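Local coordinates for hypothetical protein (Bacteroides eggerthii, PDB 4JGL) that is of unknown function but has a streptavidin-like beta fold with two extra alpha helices and carries bound calcium in the crystal, at residues N78-P83 with S111-P116; I99-S104 with C157-N162. All coordinates share one frame; numbering follows the deposited sequence. Where two conformers were deposited one is given.

Interaction 1. Residues N78-P83 with S111-P116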
loop_
_atom_site.group_PDB
_atom_site.type_symbol
_atom_site.label_atom_id
_atom_site.label_comp_id
_atom_site.label_asym_id
_atom_site.label_seq_id
_atom_site.Cartn_x
_atom_site.Cartn_y
_atom_site.Cartn_z
ATOM N N ASN A 78 -4.683 -11.320 -11.340
ATOM C CA ASN A 78 -3.617 -11.073 -10.386
ATOM C C ASN A 78 -2.995 -9.704 -10.543
ATOM O O ASN A 78 -2.751 -9.244 -11.652
ATOM C CB ASN A 78 -2.551 -12.130 -10.525
ATOM C CG ASN A 78 -3.058 -13.518 -10.291
ATOM O OD1 ASN A 78 -4.159 -13.730 -9.778
ATOM N ND2 ASN A 78 -2.251 -14.489 -10.682
ATOM N N ILE A 79 -2.693 -9.067 -9.410
ATOM C CA ILE A 79 -2.015 -7.793 -9.384
ATOM C C ILE A 79 -0.532 -8.055 -9.151
ATOM O O ILE A 79 -0.138 -8.492 -8.068
ATOM C CB ILE A 79 -2.546 -6.877 -8.275
ATOM C CG1 ILE A 79 -4.060 -6.714 -8.340
ATOM C CG2 ILE A 79 -1.873 -5.512 -8.311
ATOM C CD1 ILE A 79 -4.642 -6.005 -7.098
ATOM N N GLN A 80 0.307 -7.755 -10.142
ATOM C CA GLN A 80 1.742 -7.937 -10.040
ATOM C C GLN A 80 2.419 -6.596 -9.771
ATOM O O GLN A 80 2.406 -5.707 -10.644
ATOM C CB GLN A 80 2.311 -8.494 -11.346
ATOM C CG GLN A 80 1.896 -9.884 -11.670
ATOM C CD GLN A 80 2.536 -10.374 -12.973
ATOM O OE1 GLN A 80 2.828 -9.588 -13.873
ATOM N NE2 GLN A 80 2.748 -11.666 -13.065
ATOM N N CYS A 81 3.108 -6.511 -8.643
ATOM C CA CYS A 81 3.642 -5.261 -8.099
ATOM C C CYS A 81 5.168 -5.292 -8.051
ATOM O O CYS A 81 5.761 -6.192 -7.457
ATOM C CB CYS A 81 3.118 -5.001 -6.672
ATOM S SG CYS A 81 1.371 -4.928 -6.522
ATOM N N THR A 82 5.791 -4.311 -8.692
ATOM C CA THR A 82 7.246 -4.187 -8.776
ATOM C C THR A 82 7.717 -2.950 -8.000
ATOM O O THR A 82 7.167 -1.879 -8.163
ATOM C CB THR A 82 7.688 -4.048 -10.242
ATOM O OG1 THR A 82 7.226 -5.185 -10.988
ATOM C CG2 THR A 82 9.209 -3.911 -10.365
ATOM N N PRO A 83 8.718 -3.101 -7.127
ATOM C CA PRO A 83 9.178 -1.970 -6.345
ATOM C C PRO A 83 9.557 -0.768 -7.183
ATOM O O PRO A 83 10.052 -0.921 -8.311
ATOM C CB PRO A 83 10.393 -2.515 -5.600
ATOM C CG PRO A 83 10.157 -3.977 -5.519
ATOM C CD PRO A 83 9.400 -4.349 -6.746
ATOM N N SER A 111 8.751 -7.814 -3.939
ATOM C CA SER A 111 7.691 -7.723 -4.918
ATOM C C SER A 111 6.469 -8.442 -4.368
ATOM O O SER A 111 6.564 -9.232 -3.418
ATOM C CB SER A 111 8.121 -8.301 -6.264
ATOM O OG SER A 111 9.213 -7.579 -6.805
ATOM N N PHE A 112 5.314 -8.136 -4.930
ATOM C CA PHE A 112 4.095 -8.841 -4.552
ATOM C C PHE A 112 3.337 -9.285 -5.790
ATOM O O PHE A 112 3.247 -8.533 -6.766
ATOM C CB PHE A 112 3.144 -7.926 -3.745
ATOM C CG PHE A 112 3.602 -7.635 -2.339
ATOM C CD1 PHE A 112 3.480 -8.617 -1.373
ATOM C CD2 PHE A 112 4.107 -6.400 -1.975
ATOM C CE1 PHE A 112 3.872 -8.372 -0.071
ATOM C CE2 PHE A 112 4.522 -6.164 -0.689
ATOM C CZ PHE A 112 4.406 -7.140 0.260
ATOM N N THR A 113 2.764 -10.473 -5.710
ATOM C CA THR A 113 1.678 -10.885 -6.606
ATOM C C THR A 113 0.467 -11.120 -5.721
ATOM O O THR A 113 0.502 -12.001 -4.844
ATOM C CB THR A 113 2.015 -12.154 -7.388
ATOM O OG1 THR A 113 3.138 -11.886 -8.246
ATOM C CG2 THR A 113 0.853 -12.618 -8.298
ATOM N N PHE A 114 -0.581 -10.338 -5.930
ATOM C CA PHE A 114 -1.821 -10.471 -5.187
ATOM C C PHE A 114 -2.828 -11.246 -6.029
ATOM O O PHE A 114 -3.094 -10.869 -7.184
ATOM C CB PHE A 114 -2.367 -9.101 -4.816
ATOM C CG PHE A 114 -1.539 -8.388 -3.784
ATOM C CD1 PHE A 114 -1.483 -8.858 -2.470
ATOM C CD2 PHE A 114 -0.808 -7.278 -4.107
ATOM C CE1 PHE A 114 -0.705 -8.206 -1.515
ATOM C CE2 PHE A 114 -0.033 -6.627 -3.158
ATOM C CZ PHE A 114 0.025 -7.113 -1.871
ATOM N N ILE A 115 -3.375 -12.321 -5.448
ATOM C CA ILE A 115 -4.341 -13.176 -6.118
ATOM C C ILE A 115 -5.690 -13.092 -5.397
ATOM O O ILE A 115 -5.747 -12.836 -4.194
ATOM C CB ILE A 115 -3.874 -14.639 -6.202
ATOM C CG1 ILE A 115 -3.788 -15.293 -4.834
ATOM C CG2 ILE A 115 -2.536 -14.732 -6.940
ATOM C CD1 ILE A 115 -3.473 -16.800 -4.915
ATOM N N PRO A 116 -6.803 -13.279 -6.121
ATOM C CA PRO A 116 -8.088 -13.186 -5.447
ATOM C C PRO A 116 -8.289 -14.245 -4.370
ATOM O O PRO A 116 -7.599 -15.272 -4.337
ATOM C CB PRO A 116 -9.102 -13.391 -6.576
ATOM C CG PRO A 116 -8.362 -12.972 -7.803
ATOM C CD PRO A 116 -6.942 -13.397 -7.580
HETATM O O HOH W 1 2.979 -13.068 -10.837
HETATM O O HOH W 2 8.150 -7.579 -9.800
#
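Cys81 swings its sulfur anti to the carbonyl carbon (chi1 -58°), and Phe114 turns its ring by the same kind of rotation (chi1 -69°), which brings SG to the rim of the aromatic ring. There SG lies 4.0 Å from CD2 of Phe114, close to the ring plane, in an edge-on sulfur-aromatic contact. Both side chains share a face of the sheet with Ile79 and Phe112. On this buried side CB of Ile79 packs on CB of Phe114, and Tyr125 and Phe55 add further cover.

The strands run antiparallel, and two hydrogen-bonded pairs hold them. Ile79 N donates to Phe114 O at 2.9 Å, and Phe114 N donates back to Ile79 O. Cys81 N reaches Phe112 O at 2.8 Å; the return bond, Phe112 N to Cys81 O, is longer at 3.2 Å.

Between those pairs, Gln80 and Thr113 form a non-hydrogen-bonded pair on the other face. One water joins them, accepting from Gln80 NE2 at 2.6 Å and bonding to Thr113 OG1. Another links the hydroxyls of Thr82 and Ser111. At the far end, Asn78 lays its amide alongside Ile115, with OD1 3.4 Å from Ile115 CG2, and stands at about a right angle to Pro116, whose CD the same OD1 touches. With an alanine here the amide is gone, and Ile115 CG2 and Pro116 CD would probably lose their cover on this side.

The chemistry is divided between the faces of this antiparallel pairing in the streptavidin-like sheet: carbon, sulfur and aromatic rings pack on the buried face, whereas Gln80 and Thr113 on the other are joined through water.

Interaction 2. Residues I99-S104 with C157-N162. With EDO (1,2-ethanediol), chain E.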
loop_
_atom_site.group_PDB
_atom_site.type_symbol
_atom_site.label_atom_id
_atom_site.label_comp_id
_atom_site.label_asym_id
_atom_site.label_seq_id
_atom_site.Cartn_x
_atom_site.Cartn_y
_atom_site.Cartn_z
ATOM N N ILE A 99 9.753 15.081 4.544
ATOM C CA ILE A 99 9.415 14.161 3.470
ATOM C C ILE A 99 10.676 13.869 2.668
ATOM O O ILE A 99 11.333 14.786 2.163
ATOM C CB ILE A 99 8.292 14.687 2.567
ATOM C CG1 ILE A 99 7.016 14.895 3.381
ATOM C CG2 ILE A 99 8.016 13.712 1.445
ATOM C CD1 ILE A 99 5.838 15.468 2.613
ATOM N N THR A 100 11.032 12.589 2.588
ATOM C CA THR A 100 12.213 12.160 1.860
ATOM C C THR A 100 11.856 10.989 0.965
ATOM O O THR A 100 10.923 10.232 1.268
ATOM C CB THR A 100 13.367 11.799 2.782
ATOM O OG1 THR A 100 12.981 10.739 3.649
ATOM C CG2 THR A 100 13.834 12.991 3.588
ATOM N N ILE A 101 12.596 10.854 -0.122
ATOM C CA ILE A 101 12.321 9.865 -1.134
ATOM C C ILE A 101 13.594 9.086 -1.474
ATOM O O ILE A 101 14.667 9.687 -1.590
ATOM C CB ILE A 101 11.734 10.532 -2.392
ATOM C CG1 ILE A 101 10.495 11.380 -2.039
ATOM C CG2 ILE A 101 11.447 9.509 -3.457
ATOM C CD1 ILE A 101 10.139 12.470 -3.098
ATOM N N LYS A 102 13.471 7.764 -1.584
ATOM C CA LYS A 102 14.564 6.856 -1.941
ATOM C C LYS A 102 14.078 5.951 -3.076
ATOM O O LYS A 102 12.911 5.568 -3.117
ATOM C CB LYS A 102 14.962 5.957 -0.747
ATOM C CG LYS A 102 15.540 6.664 0.474
ATOM C CD LYS A 102 17.064 6.622 0.482
ATOM C CE LYS A 102 17.616 6.543 1.904
ATOM N NZ LYS A 102 19.047 6.080 1.950
ATOM N N LYS A 103 14.962 5.561 -3.970
ATOM C CA LYS A 103 14.669 4.522 -4.946
ATOM C C LYS A 103 14.720 3.179 -4.240
ATOM O O LYS A 103 15.695 2.911 -3.540
ATOM C CB LYS A 103 15.719 4.547 -6.066
ATOM C CG LYS A 103 15.392 3.613 -7.192
ATOM C CD LYS A 103 16.337 3.803 -8.381
ATOM C CE LYS A 103 15.876 2.967 -9.564
ATOM N NZ LYS A 103 15.772 1.514 -9.216
ATOM N N SER A 104 13.713 2.335 -4.431
ATOM C CA SER A 104 13.692 1.005 -3.870
ATOM C C SER A 104 14.590 0.089 -4.684
ATOM O O SER A 104 14.663 0.197 -5.909
ATOM C CB SER A 104 12.284 0.417 -3.902
ATOM O OG SER A 104 11.369 1.206 -3.173
ATOM N N CYS A 157 2.115 18.206 2.186
ATOM C CA CYS A 157 2.556 16.990 1.504
ATOM C C CYS A 157 2.722 17.126 0.011
ATOM O O CYS A 157 2.765 16.136 -0.695
ATOM C CB CYS A 157 1.587 15.849 1.792
ATOM S SG CYS A 157 1.672 15.352 3.490
ATOM N N ALA A 158 2.879 18.347 -0.478
ATOM C CA ALA A 158 3.112 18.545 -1.898
ATOM C C ALA A 158 4.233 17.705 -2.477
ATOM O O ALA A 158 4.120 17.177 -3.565
ATOM C CB ALA A 158 3.368 20.025 -2.191
ATOM N N GLU A 159 5.323 17.544 -1.739
ATOM C CA GLU A 159 6.441 16.756 -2.226
ATOM C C GLU A 159 6.001 15.322 -2.535
ATOM O O GLU A 159 6.453 14.699 -3.496
ATOM C CB GLU A 159 7.534 16.766 -1.161
ATOM C CG GLU A 159 8.858 16.246 -1.591
ATOM C CD GLU A 159 9.983 16.563 -0.592
ATOM O OE1 GLU A 159 9.776 17.291 0.410
ATOM O OE2 GLU A 159 11.095 16.061 -0.824
ATOM N N PHE A 160 5.119 14.789 -1.684
ATOM C CA PHE A 160 4.570 13.447 -1.896
ATOM C C PHE A 160 3.555 13.396 -3.033
ATOM O O PHE A 160 3.648 12.540 -3.898
ATOM C CB PHE A 160 3.968 12.946 -0.576
ATOM C CG PHE A 160 3.212 11.637 -0.666
ATOM C CD1 PHE A 160 3.759 10.508 -1.254
ATOM C CD2 PHE A 160 1.966 11.541 -0.113
ATOM C CE1 PHE A 160 3.070 9.310 -1.265
ATOM C CE2 PHE A 160 1.283 10.346 -0.130
ATOM C CZ PHE A 160 1.824 9.246 -0.734
ATOM N N LYS A 161 2.604 14.312 -3.016
ATOM C CA LYS A 161 1.587 14.398 -4.061
ATOM C C LYS A 161 2.246 14.546 -5.426
ATOM O O LYS A 161 1.883 13.856 -6.374
ATOM C CB LYS A 161 0.644 15.566 -3.789
ATOM C CG LYS A 161 -0.518 15.682 -4.796
ATOM C CD LYS A 161 -1.441 16.853 -4.472
ATOM C CE LYS A 161 -2.693 16.878 -5.358
ATOM N NZ LYS A 161 -2.375 16.676 -6.772
ATOM N N ASN A 162 3.247 15.423 -5.506
ATOM C CA ASN A 162 3.919 15.681 -6.782
ATOM C C ASN A 162 4.699 14.479 -7.271
ATOM O O ASN A 162 4.710 14.179 -8.449
ATOM C CB ASN A 162 4.855 16.893 -6.692
ATOM C CG ASN A 162 4.111 18.208 -6.482
ATOM O OD1 ASN A 162 2.908 18.302 -6.704
ATOM N ND2 ASN A 162 4.834 19.230 -6.027
HETATM C C1 EDO E . -3.191 11.342 -6.136
HETATM O O1 EDO E . -4.614 11.447 -6.273
HETATM C C2 EDO E . -2.672 12.699 -5.698
HETATM O O2 EDO E . -2.973 13.661 -6.715
#
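Apolar contact comes first, and Ile99 carries most of it. Its CD1 reaches the start of the helix, 3.8 Å from Cys157 CA at the N-cap position, and also approaches the Cys157 sulfur and CB of Phe160. The other branch, CG2, lies against the aliphatic part of Glu159, 4.0 Å from its CG. With CG turned anti to the backbone N (chi1 -168°) and the chain extended beyond it, Glu159 reaches along Ile99 as far as its carbonyl, the two side chains running alongside each other in opposite senses. Ile101 adds a looser touch, CD1 to Glu159 CG at 4.3 Å.

The polar approach is of another sort. The Glu159 carboxylate ends beside the backbone carbonyl of Ile99, OE2 lying 3.3 Å from Ile99 O, but both are acceptors and no bond forms between them. Away from the strand, Lys161 NZ donates to O2 of a 1,2-ethanediol, probably a crystallisation additive, at 3.1 Å and makes a salt bridge with Asp165, which also binds the diol.

Phe160 turns inward to Val87, Ile67 and Phe152. The axes of strand 99-103 and helix 158-162 come within 8.8 Å at an angle of 34°: this is helix-on-sheet packing, in which one of the two helices added to the streptavidin-like fold rests against the sheet.

How the interactions relate
Following the chain from the N terminus, past four earlier strands, strand 78-92 supplies the first side of interaction 1. The chain then turns back as strand 96-103, which pairs with the later part of strand 78-92 and brings one side of interaction 2. Only then does 111-116 return to 78-83, closing a loop of 27 residues that already includes 99-104. Interaction 2 closes much later, after 52 residues, when 157-162 arrives beyond helix 142-153; the two closures therefore cross. Their centres are 22 Å apart, yet Pro83 CB meets Ser104 CB at 3.9 Å. Together they join strand 112-116 and the C-terminal helix to neighbouring strands of one antiparallel sheet.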